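Local coordinates for protein interferon gamma receptor 1 (Gallus gallus, PDB 4EQ2) that probably binds the cytokine interferon gamma at the cell surface, this chain being the extracellular part with two fibronectin type III domains, at residues A[33-38]-A[86-91]; A[54-59]-A[69-74]; A[116-121]-A[209-214]; A[155-160]-A[187-192]. All blocks are in the same frame, centred on the assembly; numbering follows the deposited sequence.

Contact 1 (A[33-38]-A[86-91]); sequences PSMSET and AIVGSQ
Ile-87 enters the contact by its backbone alone, its O lying 4.4 Å from Thr-38 O; a backbone bond of the same residue to His-40 pairs the strands just beyond. Val-88 comes next and splits its two methyls between two partners. CG1 stands anti to the backbone N (chi1 170°) and looks at Glu-37 CB from 4.3 Å, while CG2 meets Met-35 CG at 4.1 Å, the two side chains crossing at about a right angle. Met-35 is folded at chi2 and also rests on Pro-12. In fibronectin type III terms this is the B-C loop lying beside the F-G hairpin at one end of the N-terminal domain. Gly-89 is the second residue of the type II' turn that Val-88 begins, and the Glu-37 carboxylate extends over it, OE2 standing 3.3 Å from Gly-89 CA without any hydrogen bond. A CB on Gly-89 would crowd OE1 of the same carboxylate, and the residue's positive phi (59°) suits this corner of the turn. The turn closes at Gln-91, whose O accepts the Val-88 N at 3.0 Å; the return bond, from Gln-91 N to Val-88 O, is weak.

Contact 2 (A[54-59]-A[69-74]); sequences QTVSTC and LSEEIN
Glu-72 leans across to Val-56 from the loop that leads into strand 79-88. Its CB points toward the strand but makes no close contact of its own; the touching begins at CG. With CG anti to the carbonyl carbon (chi1 -59°), that methylene settles against both valine methyls, 3.8 Å from Val-56 CG1 and 4.0 Å from Val-56 CG2. CD follows at 4.0 Å from Val-56 CG1. The second bend, at chi2 (-60°), carries OE2 past the same methyl toward the corner of the strand, where it stops 4.2 Å from Ser-57 N, too far for a bond. That corner is a type I turn from Val-56 to Cys-59, at which edge strand 54-62 of the N-terminal fibronectin type III domain changes direction; the disulfide from Cys-59 to Cys-67 ties it to the short strand preceding Leu-69. Deeper in, Leu-69 CD2 touches Val-56 CG2 at 4.3 Å. On the outer side Glu-71 and Thr-58 slide past each other in opposite directions, OE2 of Glu-71 being 3.8 Å from Thr-58 OG1. Trimming Glu-72 to an alanine would probably strip Val-56 CG1 of the CG and carboxylate that lie against it and open a gap between turn and loop. Glu-71 OE2 and Glu-72 OE2 lie only 2.9 Å apart, two acceptors with no hydrogen bond between them as modelled, so each carboxylate would be expected to make the other harder to ionise.

Contact 3 (A[116-121]-A[209-214]); sequences LSRHGA and SCIWVP
A chi1 of -169° puts Leu-116 CG anti to the backbone N, and chi2 then carries CD2 over the chain of Ser-209 to Ile-211; Ile-211 CG1, turned the same way, sends CD1 back toward Ser-117 and Arg-118. The two strands are the first and last of the C-terminal fibronectin type III domain, edge strands of different sheets. They run in the same sense, 22° apart, with axes 7.4 Å from each other at closest and no hydrogen bond between the segments, so packing, mostly of side chains, joins the sheets here. Leu-116 CD2 sits 3.8 Å from Ile-211 CG2 and equally near Ser-209 CB, with Ile-123 of the adjoining strand packing on both Leu-116 and Ile-211. Replacing Leu-116 with an alanine is likely to uncover Ile-211 CG2 and leave a gap where the strands approach. Further along, Ile-211 CD1 lies against Arg-118 CB at 3.8 Å. The arginine, extended from CG to NE, crosses to Pro-214, whose CD lies 3.9 Å from Arg-118 CZ over one guanidinium face. Arg-118 NH1 bonds Gly-120 O at 3.0 Å, the acceptor in the guanidinium plane but the donor tilted 32° from the carbonyl plane.

Contact 4 (A[155-160]-A[187-192]); sequences RNSENE and TYCVSA
The Tyr-188 ring carries the side-chain amide of Asn-156 over one face, displaced toward the rim, with the two planes 29° apart; Arg-155 O approaches the ring obliquely. In Asn-156 CG stands anti to the backbone N (chi1 179°), which brings the amide over the ring; Asn-156 CB itself lies 3.8 Å from Tyr-188 CE2. The ring of Phe-154 also meets the tyrosine. Behind the rings run neighbouring antiparallel strands, 148-156 and 186-196, the C and F strands of the C-terminal fibronectin type III domain. Arg-155 and Cys-189 form a hydrogen-bonded pair: Cys-189 N gives an almost straight bond of 2.7 Å to Arg-155 O, and Arg-155 N returns one of 2.8 Å to Cys-189 O. Asn-156 and Tyr-188 are the next, non-hydrogen-bonded pair, where the CA-H of Tyr-188 also points at Arg-155 O. On the other face Cys-189 is held to Cys-210 by a disulfide, and both Arg-155 and Cys-189 touch Glu-208. Past the strand end the chain turns out into a loop that grips Thr-187. Ser-157 N reaches Thr-187 O by a weak bond of 3.4 Å, and Ser-157 OG lies 2.8 Å from the same oxygen, though Glu-158 OE1 competes for its proton. Glu-158, bent at chi2, crosses Thr-187 at about a right angle and straddles its N with both carboxylate oxygens. Each of these bonds is weak; the one from Thr-187 N to Glu-158 OE2, at 3.3 Å, is the straighter (169°).

From the N terminus, the 33-38 loop opens contact 1, which closes only at the hairpin of 86-91; within that span lies contact 2, joining the corner of an edge strand to the loop that leads into strand 79-88. Both reach the same sheet of the N-terminal domain, their centres 23 Å apart, without touching. The chain then passes into the C-terminal domain, where contact 3 spans almost its whole length, bringing the first strand beside the last, and contact 4 falls inside that span. These two do touch: strands 186-196 and 201-213 are sheet neighbours, and the Cys-189 to Cys-210 disulfide joins them. Contacts 1 and 3 are about 60 Å apart between centres.

Contact 1 (A[33-38]-A[86-91])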
loop_
_atom_site.group_PDB
_atom_site.type_symbol
_atom_site.label_atom_id
_atom_site.label_comp_id
_atom_site.label_asym_id
_atom_site.label_seq_id
_atom_site.Cartn_x
_atom_site.Cartn_y
_atom_site.Cartn_z
ATOM N N PRO A 33 -9.029 2.827 -27.197
ATOM C CA PRO A 33 -8.638 2.889 -28.613
ATOM C C PRO A 33 -8.323 4.309 -29.084
ATOM O O PRO A 33 -8.648 5.274 -28.389
ATOM C CB PRO A 33 -9.879 2.361 -29.342
ATOM C CG PRO A 33 -10.603 1.544 -28.326
ATOM C CD PRO A 33 -10.368 2.240 -27.022
ATOM N N SER A 34 -7.703 4.425 -30.257
ATOM C CA SER A 34 -7.338 5.726 -30.821
ATOM C C SER A 34 -8.540 6.467 -31.403
ATOM O O SER A 34 -9.317 5.904 -32.177
ATOM C CB SER A 34 -6.262 5.565 -31.896
ATOM O OG SER A 34 -5.012 5.219 -31.325
ATOM N N MET A 35 -8.678 7.736 -31.037
ATOM C CA MET A 35 -9.827 8.529 -31.458
ATOM C C MET A 35 -9.416 9.870 -32.047
ATOM O O MET A 35 -8.616 10.602 -31.458
ATOM C CB MET A 35 -10.781 8.753 -30.281
ATOM C CG MET A 35 -12.098 8.010 -30.390
ATOM S SD MET A 35 -11.880 6.234 -30.589
ATOM C CE MET A 35 -13.574 5.675 -30.504
ATOM N N SER A 36 -9.976 10.186 -33.212
ATOM C CA SER A 36 -9.738 11.466 -33.869
ATOM C C SER A 36 -10.007 12.595 -32.879
ATOM O O SER A 36 -9.118 13.386 -32.551
ATOM C CB SER A 36 -10.654 11.605 -35.085
ATOM O OG SER A 36 -10.847 10.351 -35.722
ATOM N N GLU A 37 -11.248 12.662 -32.413
ATOM C CA GLU A 37 -11.601 13.527 -31.302
ATOM C C GLU A 37 -10.933 12.930 -30.070
ATOM O O GLU A 37 -10.618 11.741 -30.051
ATOM C CB GLU A 37 -13.119 13.555 -31.132
ATOM C CG GLU A 37 -13.684 14.891 -30.673
ATOM C CD GLU A 37 -15.129 15.092 -31.108
ATOM O OE1 GLU A 37 -15.595 14.344 -31.996
ATOM O OE2 GLU A 37 -15.798 16.001 -30.567
ATOM N N THR A 38 -10.702 13.742 -29.044
ATOM C CA THR A 38 -10.038 13.240 -27.844
ATOM C C THR A 38 -11.033 12.739 -26.798
ATOM O O THR A 38 -11.829 13.514 -26.265
ATOM C CB THR A 38 -9.089 14.284 -27.229
ATOM O OG1 THR A 38 -9.640 15.595 -27.412
ATOM C CG2 THR A 38 -7.725 14.213 -27.904
ATOM N N ALA A 86 -16.808 6.145 -21.473
ATOM C CA ALA A 86 -16.061 7.002 -22.388
ATOM C C ALA A 86 -16.976 7.968 -23.134
ATOM O O ALA A 86 -18.000 7.565 -23.692
ATOM C CB ALA A 86 -15.282 6.156 -23.372
ATOM N N ILE A 87 -16.595 9.242 -23.146
ATOM C CA ILE A 87 -17.325 10.261 -23.892
ATOM C C ILE A 87 -16.535 10.758 -25.106
ATOM O O ILE A 87 -15.377 11.165 -24.990
ATOM C CB ILE A 87 -17.663 11.464 -23.006
ATOM C CG1 ILE A 87 -18.170 10.996 -21.642
ATOM C CG2 ILE A 87 -18.679 12.359 -23.697
ATOM C CD1 ILE A 87 -18.379 12.122 -20.657
ATOM N N VAL A 88 -17.174 10.722 -26.270
ATOM C CA VAL A 88 -16.553 11.173 -27.509
ATOM C C VAL A 88 -17.523 12.057 -28.280
ATOM O O VAL A 88 -18.532 11.584 -28.803
ATOM C CB VAL A 88 -16.138 9.989 -28.397
ATOM C CG1 VAL A 88 -15.733 10.480 -29.775
ATOM C CG2 VAL A 88 -15.008 9.208 -27.746
ATOM N N GLY A 89 -17.214 13.346 -28.347
ATOM C CA GLY A 89 -18.103 14.300 -28.975
ATOM C C GLY A 89 -19.457 14.293 -28.297
ATOM O O GLY A 89 -19.557 14.513 -27.090
ATOM N N SER A 90 -20.499 14.026 -29.076
ATOM C CA SER A 90 -21.865 14.002 -28.557
ATOM C C SER A 90 -22.230 12.653 -27.936
ATOM O O SER A 90 -23.084 12.579 -27.057
ATOM C CB SER A 90 -22.859 14.353 -29.668
ATOM O OG SER A 90 -22.655 13.540 -30.813
ATOM N N GLN A 91 -21.567 11.593 -28.391
ATOM C CA GLN A 91 -21.901 10.235 -27.970
ATOM C C GLN A 91 -21.186 9.777 -26.694
ATOM O O GLN A 91 -20.164 10.338 -26.301
ATOM C CB GLN A 91 -21.622 9.246 -29.107
ATOM C CG GLN A 91 -22.419 9.512 -30.377
ATOM C CD GLN A 91 -22.126 8.501 -31.474
ATOM O OE1 GLN A 91 -22.443 7.314 -31.346
ATOM N NE2 GLN A 91 -21.520 8.967 -32.561
#

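Contact 2 (A[54-59]-A[69-74])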
loop_
_atom_site.group_PDB
_atom_site.type_symbol
_atom_site.label_atom_id
_atom_site.label_comp_id
_atom_site.label_asym_id
_atom_site.label_seq_id
_atom_site.Cartn_x
_atom_site.Cartn_y
_atom_site.Cartn_z
ATOM N N GLN A 54 -21.842 6.456 -7.278
ATOM C CA GLN A 54 -21.778 7.906 -7.215
ATOM C C GLN A 54 -20.508 8.417 -7.887
ATOM O O GLN A 54 -19.502 7.709 -7.983
ATOM C CB GLN A 54 -21.853 8.392 -5.770
ATOM C CG GLN A 54 -20.575 8.199 -4.994
ATOM C CD GLN A 54 -20.729 8.555 -3.532
ATOM O OE1 GLN A 54 -21.687 8.138 -2.876
ATOM N NE2 GLN A 54 -19.779 9.322 -3.007
ATOM N N THR A 55 -20.564 9.655 -8.355
ATOM C CA THR A 55 -19.466 10.232 -9.107
ATOM C C THR A 55 -18.226 10.458 -8.248
ATOM O O THR A 55 -18.308 10.973 -7.132
ATOM C CB THR A 55 -19.897 11.547 -9.777
ATOM O OG1 THR A 55 -20.047 11.331 -11.185
ATOM C CG2 THR A 55 -18.870 12.642 -9.538
ATOM N N VAL A 56 -17.082 10.029 -8.771
ATOM C CA VAL A 56 -15.797 10.379 -8.193
ATOM C C VAL A 56 -15.471 11.780 -8.690
ATOM O O VAL A 56 -15.127 11.965 -9.858
ATOM C CB VAL A 56 -14.691 9.403 -8.638
ATOM C CG1 VAL A 56 -13.329 9.871 -8.131
ATOM C CG2 VAL A 56 -14.994 7.996 -8.147
ATOM N N SER A 57 -15.605 12.766 -7.809
ATOM C CA SER A 57 -15.516 14.164 -8.216
ATOM C C SER A 57 -14.266 14.483 -9.038
ATOM O O SER A 57 -14.349 15.178 -10.051
ATOM C CB SER A 57 -15.598 15.091 -7.002
ATOM O OG SER A 57 -14.516 14.871 -6.116
ATOM N N THR A 58 -13.113 13.975 -8.608
ATOM C CA THR A 58 -11.850 14.310 -9.268
ATOM C C THR A 58 -11.662 13.631 -10.624
ATOM O O THR A 58 -10.670 13.873 -11.301
ATOM C CB THR A 58 -10.624 13.974 -8.385
ATOM O OG1 THR A 58 -10.651 12.586 -8.023
ATOM C CG2 THR A 58 -10.611 14.829 -7.128
ATOM N N CYS A 59 -12.601 12.781 -11.024
ATOM C CA CYS A 59 -12.443 12.043 -12.274
ATOM C C CYS A 59 -13.648 12.177 -13.197
ATOM O O CYS A 59 -14.245 11.181 -13.620
ATOM C CB CYS A 59 -12.124 10.573 -11.995
ATOM S SG CYS A 59 -10.575 10.330 -11.077
ATOM N N LEU A 69 -8.010 6.897 -6.575
ATOM C CA LEU A 69 -9.197 6.575 -5.784
ATOM C C LEU A 69 -8.945 6.678 -4.282
ATOM O O LEU A 69 -9.861 6.520 -3.482
ATOM C CB LEU A 69 -9.697 5.175 -6.131
ATOM C CG LEU A 69 -10.109 4.950 -7.585
ATOM C CD1 LEU A 69 -10.340 3.469 -7.864
ATOM C CD2 LEU A 69 -11.346 5.760 -7.910
ATOM N N SER A 70 -7.703 6.959 -3.911
ATOM C CA SER A 70 -7.276 6.959 -2.514
ATOM C C SER A 70 -8.189 7.723 -1.556
ATOM O O SER A 70 -8.253 7.396 -0.371
ATOM C CB SER A 70 -5.854 7.508 -2.407
ATOM O OG SER A 70 -5.010 6.895 -3.366
ATOM N N GLU A 71 -8.881 8.742 -2.058
ATOM C CA GLU A 71 -9.746 9.559 -1.210
ATOM C C GLU A 71 -11.175 9.035 -1.159
ATOM O O GLU A 71 -11.929 9.380 -0.255
ATOM C CB GLU A 71 -9.743 11.021 -1.665
ATOM C CG GLU A 71 -9.117 11.255 -3.036
ATOM C CD GLU A 71 -9.905 10.616 -4.175
ATOM O OE1 GLU A 71 -9.423 9.605 -4.735
ATOM O OE2 GLU A 71 -10.998 11.127 -4.517
ATOM N N GLU A 72 -11.540 8.208 -2.135
ATOM C CA GLU A 72 -12.870 7.612 -2.206
ATOM C C GLU A 72 -12.951 6.339 -1.366
ATOM O O GLU A 72 -14.027 5.762 -1.191
ATOM C CB GLU A 72 -13.224 7.273 -3.658
ATOM C CG GLU A 72 -13.209 8.448 -4.619
ATOM C CD GLU A 72 -14.189 9.541 -4.234
ATOM O OE1 GLU A 72 -15.252 9.213 -3.656
ATOM O OE2 GLU A 72 -13.895 10.727 -4.511
ATOM N N ILE A 73 -11.806 5.896 -0.861
ATOM C CA ILE A 73 -11.728 4.643 -0.121
ATOM C C ILE A 73 -11.393 4.878 1.339
ATOM O O ILE A 73 -10.302 5.352 1.666
ATOM C CB ILE A 73 -10.661 3.723 -0.723
ATOM C CG1 ILE A 73 -11.101 3.263 -2.114
ATOM C CG2 ILE A 73 -10.386 2.541 0.203
ATOM C CD1 ILE A 73 -10.055 2.486 -2.862
ATOM N N ASN A 74 -12.329 4.550 2.222
ATOM C CA ASN A 74 -12.081 4.695 3.650
ATOM C C ASN A 74 -12.592 3.505 4.445
ATOM O O ASN A 74 -12.800 3.590 5.652
ATOM C CB ASN A 74 -12.661 6.011 4.174
ATOM C CG ASN A 74 -14.130 6.171 3.845
ATOM O OD1 ASN A 74 -14.935 5.288 4.124
ATOM N ND2 ASN A 74 -14.486 7.304 3.249
#

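Contact 3 (A[116-121]-A[209-214])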
loop_
_atom_site.group_PDB
_atom_site.type_symbol
_atom_site.label_atom_id
_atom_site.label_comp_id
_atom_site.label_asym_id
_atom_site.label_seq_id
_atom_site.Cartn_x
_atom_site.Cartn_y
_atom_site.Cartn_z
ATOM N N LEU A 116 19.720 0.677 9.527
ATOM C CA LEU A 116 20.481 -0.157 10.440
ATOM C C LEU A 116 21.702 0.585 10.982
ATOM O O LEU A 116 22.476 1.163 10.221
ATOM C CB LEU A 116 20.913 -1.429 9.713
ATOM C CG LEU A 116 21.497 -2.588 10.512
ATOM C CD1 LEU A 116 20.519 -3.009 11.580
ATOM C CD2 LEU A 116 21.804 -3.752 9.587
ATOM N N SER A 117 21.863 0.570 12.302
ATOM C CA SER A 117 23.018 1.179 12.955
ATOM C C SER A 117 23.390 0.361 14.189
ATOM O O SER A 117 22.825 -0.710 14.413
ATOM C CB SER A 117 22.726 2.631 13.341
ATOM O OG SER A 117 21.841 2.714 14.443
ATOM N N ARG A 118 24.335 0.851 14.988
ATOM C CA ARG A 118 24.743 0.121 16.187
ATOM C C ARG A 118 25.328 1.014 17.272
ATOM O O ARG A 118 26.108 1.928 16.996
ATOM C CB ARG A 118 25.768 -0.960 15.838
ATOM C CG ARG A 118 27.167 -0.414 15.621
ATOM C CD ARG A 118 28.208 -1.516 15.494
ATOM N NE ARG A 118 29.536 -0.955 15.253
ATOM C CZ ARG A 118 30.397 -0.636 16.215
ATOM N NH1 ARG A 118 30.072 -0.834 17.489
ATOM N NH2 ARG A 118 31.583 -0.122 15.907
ATOM N N HIS A 119 24.950 0.739 18.515
ATOM C CA HIS A 119 25.594 1.360 19.663
ATOM C C HIS A 119 26.373 0.286 20.408
ATOM O O HIS A 119 25.801 -0.500 21.165
ATOM C CB HIS A 119 24.569 2.027 20.585
ATOM C CG HIS A 119 25.155 2.545 21.859
ATOM N ND1 HIS A 119 24.713 2.142 23.102
ATOM C CD2 HIS A 119 26.163 3.419 22.088
ATOM C CE1 HIS A 119 25.414 2.753 24.038
ATOM N NE2 HIS A 119 26.302 3.534 23.449
ATOM N N GLY A 120 27.682 0.246 20.177
ATOM C CA GLY A 120 28.506 -0.817 20.718
ATOM C C GLY A 120 28.058 -2.167 20.188
ATOM O O GLY A 120 27.964 -2.366 18.977
ATOM N N ALA A 121 27.765 -3.093 21.095
ATOM C CA ALA A 121 27.382 -4.448 20.705
ATOM C C ALA A 121 25.890 -4.603 20.383
ATOM O O ALA A 121 25.469 -5.637 19.867
ATOM C CB ALA A 121 27.805 -5.450 21.777
ATOM N N SER A 209 19.696 -5.440 5.177
ATOM C CA SER A 209 20.746 -4.499 5.528
ATOM C C SER A 209 21.665 -5.230 6.488
ATOM O O SER A 209 21.200 -5.880 7.424
ATOM C CB SER A 209 20.175 -3.247 6.189
ATOM O OG SER A 209 19.561 -2.401 5.234
ATOM N N CYS A 210 22.968 -5.146 6.247
ATOM C CA CYS A 210 23.930 -5.848 7.080
ATOM C C CYS A 210 24.826 -4.859 7.801
ATOM O O CYS A 210 24.927 -3.695 7.412
ATOM C CB CYS A 210 24.768 -6.809 6.240
ATOM S SG CYS A 210 23.799 -8.037 5.326
ATOM N N ILE A 211 25.479 -5.326 8.855
ATOM C CA ILE A 211 26.363 -4.472 9.627
ATOM C C ILE A 211 27.392 -5.315 10.369
ATOM O O ILE A 211 27.094 -6.421 10.825
ATOM C CB ILE A 211 25.570 -3.592 10.617
ATOM C CG1 ILE A 211 26.479 -2.538 11.257
ATOM C CG2 ILE A 211 24.900 -4.451 11.668
ATOM C CD1 ILE A 211 25.747 -1.531 12.123
ATOM N N TRP A 212 28.616 -4.800 10.460
ATOM C CA TRP A 212 29.679 -5.494 11.174
ATOM C C TRP A 212 29.676 -5.120 12.652
ATOM O O TRP A 212 29.344 -3.992 13.009
ATOM C CB TRP A 212 31.045 -5.183 10.559
ATOM C CG TRP A 212 32.162 -5.594 11.456
ATOM C CD1 TRP A 212 32.919 -4.782 12.248
ATOM C CD2 TRP A 212 32.625 -6.930 11.689
ATOM N NE1 TRP A 212 33.835 -5.529 12.949
ATOM C CE2 TRP A 212 33.676 -6.848 12.624
ATOM C CE3 TRP A 212 32.256 -8.187 11.194
ATOM C CZ2 TRP A 212 34.364 -7.974 13.070
ATOM C CZ3 TRP A 212 32.944 -9.302 11.638
ATOM C CH2 TRP A 212 33.987 -9.188 12.566
ATOM N N VAL A 213 30.047 -6.070 13.507
ATOM C CA VAL A 213 30.151 -5.815 14.940
ATOM C C VAL A 213 31.442 -6.378 15.542
ATOM O O VAL A 213 31.599 -7.595 15.647
ATOM C CB VAL A 213 28.956 -6.409 15.701
ATOM C CG1 VAL A 213 29.086 -6.121 17.186
ATOM C CG2 VAL A 213 27.653 -5.850 15.159
ATOM N N PRO A 214 32.371 -5.488 15.940
ATOM C CA PRO A 214 33.634 -5.862 16.595
ATOM C C PRO A 214 33.415 -6.523 17.958
ATOM O O PRO A 214 32.274 -6.669 18.399
ATOM C CB PRO A 214 34.347 -4.519 16.777
ATOM C CG PRO A 214 33.727 -3.610 15.768
ATOM C CD PRO A 214 32.294 -4.040 15.685
#

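Contact 4 (A[155-160]-A[187-192])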
loop_
_atom_site.group_PDB
_atom_site.type_symbol
_atom_site.label_atom_id
_atom_site.label_comp_id
_atom_site.label_asym_id
_atom_site.label_seq_id
_atom_site.Cartn_x
_atom_site.Cartn_y
_atom_site.Cartn_z
ATOM N N ARG A 155 19.577 -12.159 11.097
ATOM C CA ARG A 155 20.318 -13.224 10.443
ATOM C C ARG A 155 21.814 -13.051 10.611
ATOM O O ARG A 155 22.380 -12.023 10.244
ATOM C CB ARG A 155 19.974 -13.256 8.955
ATOM C CG ARG A 155 19.659 -14.632 8.405
ATOM C CD ARG A 155 18.893 -14.526 7.091
ATOM N NE ARG A 155 18.539 -15.837 6.548
ATOM C CZ ARG A 155 17.477 -16.547 6.924
ATOM N NH1 ARG A 155 16.652 -16.082 7.853
ATOM N NH2 ARG A 155 17.242 -17.729 6.372
ATOM N N ASN A 156 22.455 -14.067 11.169
ATOM C CA ASN A 156 23.904 -14.074 11.299
ATOM C C ASN A 156 24.531 -14.799 10.111
ATOM O O ASN A 156 24.488 -16.022 10.025
ATOM C CB ASN A 156 24.301 -14.735 12.618
ATOM C CG ASN A 156 25.794 -14.801 12.815
ATOM O OD1 ASN A 156 26.513 -13.821 12.621
ATOM N ND2 ASN A 156 26.268 -15.960 13.223
ATOM N N SER A 157 25.109 -14.033 9.194
ATOM C CA SER A 157 25.599 -14.570 7.925
ATOM C C SER A 157 26.603 -15.725 8.033
ATOM O O SER A 157 26.634 -16.591 7.162
ATOM C CB SER A 157 26.166 -13.442 7.061
ATOM O OG SER A 157 26.507 -12.321 7.856
ATOM N N GLU A 158 27.413 -15.739 9.092
ATOM C CA GLU A 158 28.424 -16.792 9.273
ATOM C C GLU A 158 27.982 -17.979 10.144
ATOM O O GLU A 158 27.805 -19.084 9.639
ATOM C CB GLU A 158 29.771 -16.224 9.758
ATOM C CG GLU A 158 29.669 -15.130 10.799
ATOM C CD GLU A 158 29.423 -13.769 10.184
ATOM O OE1 GLU A 158 28.249 -13.353 10.088
ATOM O OE2 GLU A 158 30.412 -13.117 9.791
ATOM N N ASN A 159 27.813 -17.757 11.444
ATOM C CA ASN A 159 27.400 -18.835 12.344
ATOM C C ASN A 159 26.005 -19.364 11.984
ATOM O O ASN A 159 25.598 -20.431 12.442
ATOM C CB ASN A 159 27.461 -18.402 13.818
ATOM C CG ASN A 159 28.543 -17.367 14.091
ATOM O OD1 ASN A 159 29.501 -17.222 13.329
ATOM N ND2 ASN A 159 28.386 -16.633 15.188
ATOM N N GLU A 160 25.281 -18.586 11.181
ATOM C CA GLU A 160 24.035 -19.013 10.521
ATOM C C GLU A 160 22.736 -18.767 11.286
ATOM O O GLU A 160 21.660 -18.754 10.689
ATOM C CB GLU A 160 24.099 -20.476 10.067
ATOM C CG GLU A 160 25.280 -20.800 9.148
ATOM C CD GLU A 160 25.413 -19.846 7.965
ATOM O OE1 GLU A 160 24.449 -19.110 7.657
ATOM O OE2 GLU A 160 26.489 -19.843 7.332
ATOM N N THR A 187 29.167 -10.418 11.247
ATOM C CA THR A 187 28.237 -9.570 10.512
ATOM C C THR A 187 26.808 -10.080 10.646
ATOM O O THR A 187 26.537 -11.260 10.433
ATOM C CB THR A 187 28.594 -9.506 9.018
ATOM O OG1 THR A 187 29.939 -9.042 8.861
ATOM C CG2 THR A 187 27.650 -8.567 8.288
ATOM N N TYR A 188 25.895 -9.185 11.003
ATOM C CA TYR A 188 24.488 -9.546 11.102
ATOM C C TYR A 188 23.694 -8.772 10.067
ATOM O O TYR A 188 23.958 -7.597 9.827
ATOM C CB TYR A 188 23.950 -9.269 12.507
ATOM C CG TYR A 188 24.668 -10.036 13.592
ATOM C CD1 TYR A 188 25.896 -9.605 14.077
ATOM C CD2 TYR A 188 24.121 -11.191 14.134
ATOM C CE1 TYR A 188 26.561 -10.303 15.070
ATOM C CE2 TYR A 188 24.779 -11.896 15.128
ATOM C CZ TYR A 188 25.998 -11.447 15.591
ATOM O OH TYR A 188 26.661 -12.142 16.580
ATOM N N CYS A 189 22.731 -9.444 9.446
ATOM C CA CYS A 189 21.879 -8.819 8.444
ATOM C C CYS A 189 20.430 -8.911 8.884
ATOM O O CYS A 189 20.014 -9.908 9.469
ATOM C CB CYS A 189 22.053 -9.504 7.094
ATOM S SG CYS A 189 23.766 -9.657 6.564
ATOM N N VAL A 190 19.660 -7.873 8.591
ATOM C CA VAL A 190 18.282 -7.815 9.045
ATOM C C VAL A 190 17.326 -7.403 7.931
ATOM O O VAL A 190 17.696 -6.648 7.031
ATOM C CB VAL A 190 18.136 -6.843 10.228
ATOM C CG1 VAL A 190 18.117 -5.407 9.737
ATOM C CG2 VAL A 190 16.875 -7.149 10.997
ATOM N N SER A 191 16.100 -7.919 7.993
ATOM C CA SER A 191 15.045 -7.535 7.062
ATOM C C SER A 191 13.752 -7.345 7.833
ATOM O O SER A 191 13.672 -7.703 9.003
ATOM C CB SER A 191 14.861 -8.588 5.973
ATOM O OG SER A 191 14.485 -9.833 6.528
ATOM N N ALA A 192 12.740 -6.777 7.189
ATOM C CA ALA A 192 11.503 -6.484 7.904
ATOM C C ALA A 192 10.250 -6.552 7.035
ATOM O O ALA A 192 10.319 -6.449 5.813
ATOM C CB ALA A 192 11.603 -5.130 8.594
#